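Local coordinates for protein aldehyde dehydrogenase (Burkholderia vietnamiensis, PDB 5KF0) that probably oxidises aldehydes to carboxylic acids with a nicotinamide cofactor, as other aldehyde dehydrogenases do, and is seen here with NADPH bound, at residues Pro164-Leu167 and Ala168-Lys171. Sequence-based numbering, arbitrary orientation.
With NDP (NADPH dihydro-nicotinamide-adenine-dinucleotide phosphate), chain E.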
loop_
_atom_site.group_PDB
_atom_site.type_symbol
_atom_site.label_atom_id
_atom_site.label_comp_id
_atom_site.label_asym_id
_atom_site.label_seq_id
_atom_site.Cartn_x
_atom_site.Cartn_y
_atom_site.Cartn_z
ATOM N N PRO A 164 9.403 -24.868 19.410
ATOM C CA PRO A 164 8.067 -25.450 19.194
ATOM C C PRO A 164 6.935 -24.486 19.479
ATOM O O PRO A 164 5.892 -24.574 18.822
ATOM C CB PRO A 164 8.044 -26.646 20.151
ATOM C CG PRO A 164 8.993 -26.273 21.248
ATOM C CD PRO A 164 10.088 -25.470 20.575
ATOM N N LEU A 165 7.095 -23.578 20.440
ATOM C CA LEU A 165 6.044 -22.603 20.712
ATOM C C LEU A 165 5.958 -21.576 19.594
ATOM O O LEU A 165 4.900 -21.386 18.984
ATOM C CB LEU A 165 6.297 -21.905 22.051
ATOM C CG LEU A 165 6.054 -22.766 23.287
ATOM C CD1 LEU A 165 6.401 -21.993 24.551
ATOM C CD2 LEU A 165 4.616 -23.228 23.327
ATOM N N ASN A 166 7.068 -20.890 19.309
ATOM C CA ASN A 166 6.962 -19.754 18.405
ATOM C C ASN A 166 6.738 -20.174 16.956
ATOM O O ASN A 166 6.051 -19.459 16.213
ATOM C CB ASN A 166 8.197 -18.870 18.497
ATOM C CG ASN A 166 7.930 -17.480 17.925
ATOM O OD1 ASN A 166 6.861 -16.897 18.155
ATOM N ND2 ASN A 166 8.867 -16.969 17.173
ATOM N N LEU A 167 7.303 -21.307 16.525
ATOM C CA LEU A 167 7.074 -21.714 15.140
ATOM C C LEU A 167 5.665 -22.266 14.942
ATOM O O LEU A 167 5.094 -22.126 13.855
ATOM C CB LEU A 167 8.144 -22.706 14.698
ATOM C CG LEU A 167 9.517 -22.027 14.663
ATOM C CD1 LEU A 167 10.612 -23.087 14.445
ATOM C CD2 LEU A 167 9.587 -20.916 13.582
ATOM N N ALA A 168 5.069 -22.865 15.969
ATOM C CA ALA A 168 3.643 -23.156 15.887
ATOM C C ALA A 168 2.833 -21.866 15.815
ATOM O O ALA A 168 1.871 -21.769 15.042
ATOM C CB ALA A 168 3.208 -24.003 17.085
ATOM N N ALA A 169 3.223 -20.859 16.604
ATOM C CA ALA A 169 2.507 -19.581 16.623
ATOM C C ALA A 169 2.513 -18.913 15.258
ATOM O O ALA A 169 1.525 -18.269 14.880
ATOM C CB ALA A 169 3.120 -18.640 17.665
ATOM N N HIS A 170 3.608 -19.052 14.505
ATOM C CA HIS A 170 3.676 -18.412 13.196
ATOM C C HIS A 170 2.755 -19.059 12.174
ATOM O O HIS A 170 2.607 -18.508 11.079
ATOM C CB HIS A 170 5.134 -18.386 12.698
ATOM C CG HIS A 170 5.880 -17.174 13.164
ATOM N ND1 HIS A 170 5.621 -15.913 12.666
ATOM C CD2 HIS A 170 6.828 -17.013 14.124
ATOM C CE1 HIS A 170 6.387 -15.031 13.286
ATOM N NE2 HIS A 170 7.130 -15.673 14.172
ATOM N N LYS A 171 2.121 -20.186 12.502
ATOM C CA LYS A 171 1.058 -20.751 11.677
ATOM C C LYS A 171 -0.316 -20.573 12.302
ATOM O O LYS A 171 -1.247 -20.120 11.630
ATOM C CB LYS A 171 1.330 -22.243 11.415
ATOM C CG LYS A 171 2.735 -22.496 10.820
ATOM C CD LYS A 171 2.935 -23.968 10.431
ATOM C CE LYS A 171 4.415 -24.247 10.119
ATOM N NZ LYS A 171 4.905 -23.455 8.940
HETATM P PA NDP E . 12.180 -32.615 10.976
HETATM O O1A NDP E . 12.146 -32.370 9.505
HETATM O O2A NDP E . 12.931 -33.895 11.344
HETATM O O5B NDP E . 10.723 -32.676 11.609
HETATM C C5B NDP E . 9.903 -31.485 11.507
HETATM C C4B NDP E . 8.455 -31.885 11.606
HETATM O O4B NDP E . 8.080 -32.634 10.427
HETATM C C3B NDP E . 8.111 -32.785 12.801
HETATM O O3B NDP E . 6.798 -32.497 13.274
HETATM C C2B NDP E . 8.139 -34.173 12.160
HETATM O O2B NDP E . 7.350 -35.168 12.845
HETATM C C1B NDP E . 7.475 -33.842 10.836
HETATM N N9A NDP E . 7.674 -34.842 9.794
HETATM C C8A NDP E . 8.839 -35.440 9.392
HETATM N N7A NDP E . 8.692 -36.259 8.377
HETATM C C5A NDP E . 7.337 -36.197 8.097
HETATM C C6A NDP E . 6.536 -36.825 7.122
HETATM N N6A NDP E . 7.001 -37.706 6.227
HETATM N N1A NDP E . 5.217 -36.525 7.105
HETATM C C2A NDP E . 4.739 -35.666 8.008
HETATM N N3A NDP E . 5.392 -35.017 8.976
HETATM C C4A NDP E . 6.695 -35.330 8.965
HETATM O O3 NDP E . 12.857 -31.368 11.690
HETATM P PN NDP E . 13.273 -31.077 13.198
HETATM O O1N NDP E . 12.088 -31.216 14.081
HETATM O O2N NDP E . 14.447 -31.968 13.514
HETATM O O5D NDP E . 13.724 -29.557 13.200
HETATM C C5D NDP E . 14.993 -29.075 12.729
HETATM C C4D NDP E . 14.838 -28.598 11.307
HETATM O O4D NDP E . 13.831 -27.553 11.242
HETATM C C3D NDP E . 16.128 -27.996 10.745
HETATM O O3D NDP E . 16.382 -28.392 9.402
HETATM C C2D NDP E . 15.864 -26.496 10.869
HETATM O O2D NDP E . 16.627 -25.646 10.020
HETATM C C1D NDP E . 14.375 -26.438 10.561
HETATM N N1N NDP E . 13.845 -25.185 11.086
HETATM C C2N NDP E . 13.313 -24.226 10.256
HETATM C C3N NDP E . 12.967 -22.999 10.692
HETATM C C7N NDP E . 12.312 -21.995 9.810
HETATM O O7N NDP E . 11.496 -21.216 10.323
HETATM N N7N NDP E . 12.673 -21.923 8.530
HETATM C C4N NDP E . 13.267 -22.596 12.092
HETATM C C5N NDP E . 13.518 -23.788 12.952
HETATM C C6N NDP E . 13.847 -24.955 12.431
HETATM P P2B NDP E . 7.981 -36.053 14.074
HETATM O O1X NDP E . 9.310 -35.488 14.410
HETATM O O2X NDP E . 6.918 -35.967 15.129
HETATM O O3X NDP E . 8.071 -37.478 13.569
HETATM O O HOH W 1 6.704 -21.974 11.455
#
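N166 and H170 meet one turn apart on helix 164-178, where an amide nitrogen comes to the edge of an imidazole and H170 N bonds to N166 O at 3.0 Å. From CB the asparagine side chain runs with CG anti to the backbone N (chi1 -162°), which brings N166 CG to 4.0 Å from H170 CD2. At the fork N166 OD1 passes 4.2 Å from A169 CB and bonds to T116 of helix 103-123. N166 ND2 lies in the imidazole plane, 3.7 Å from H170 CD2; the amide is turned 71° from the ring. N166 ND2 and H170 NE2 both bond to D450 OD1, which helps fix their rotation; asparagine offers donor and acceptor together, and histidine probably a ring N-H at NE2. The helix is the crossover of a beta-alpha-beta unit between strands 155-158 and 182-185. Small methyls suit its closely packed face: A168 CB lies 3.2 Å from P164 O, and A169 touches F117. L167 reaches NADPH with its CD1 methyl, 3.3 Å from C5N, an apolar branch packed closely on the nicotinamide ring. A water donates to L167 O (2.9 Å) and weakly accepts from K171 NZ, whose long chain reaches a salt bridge with E465.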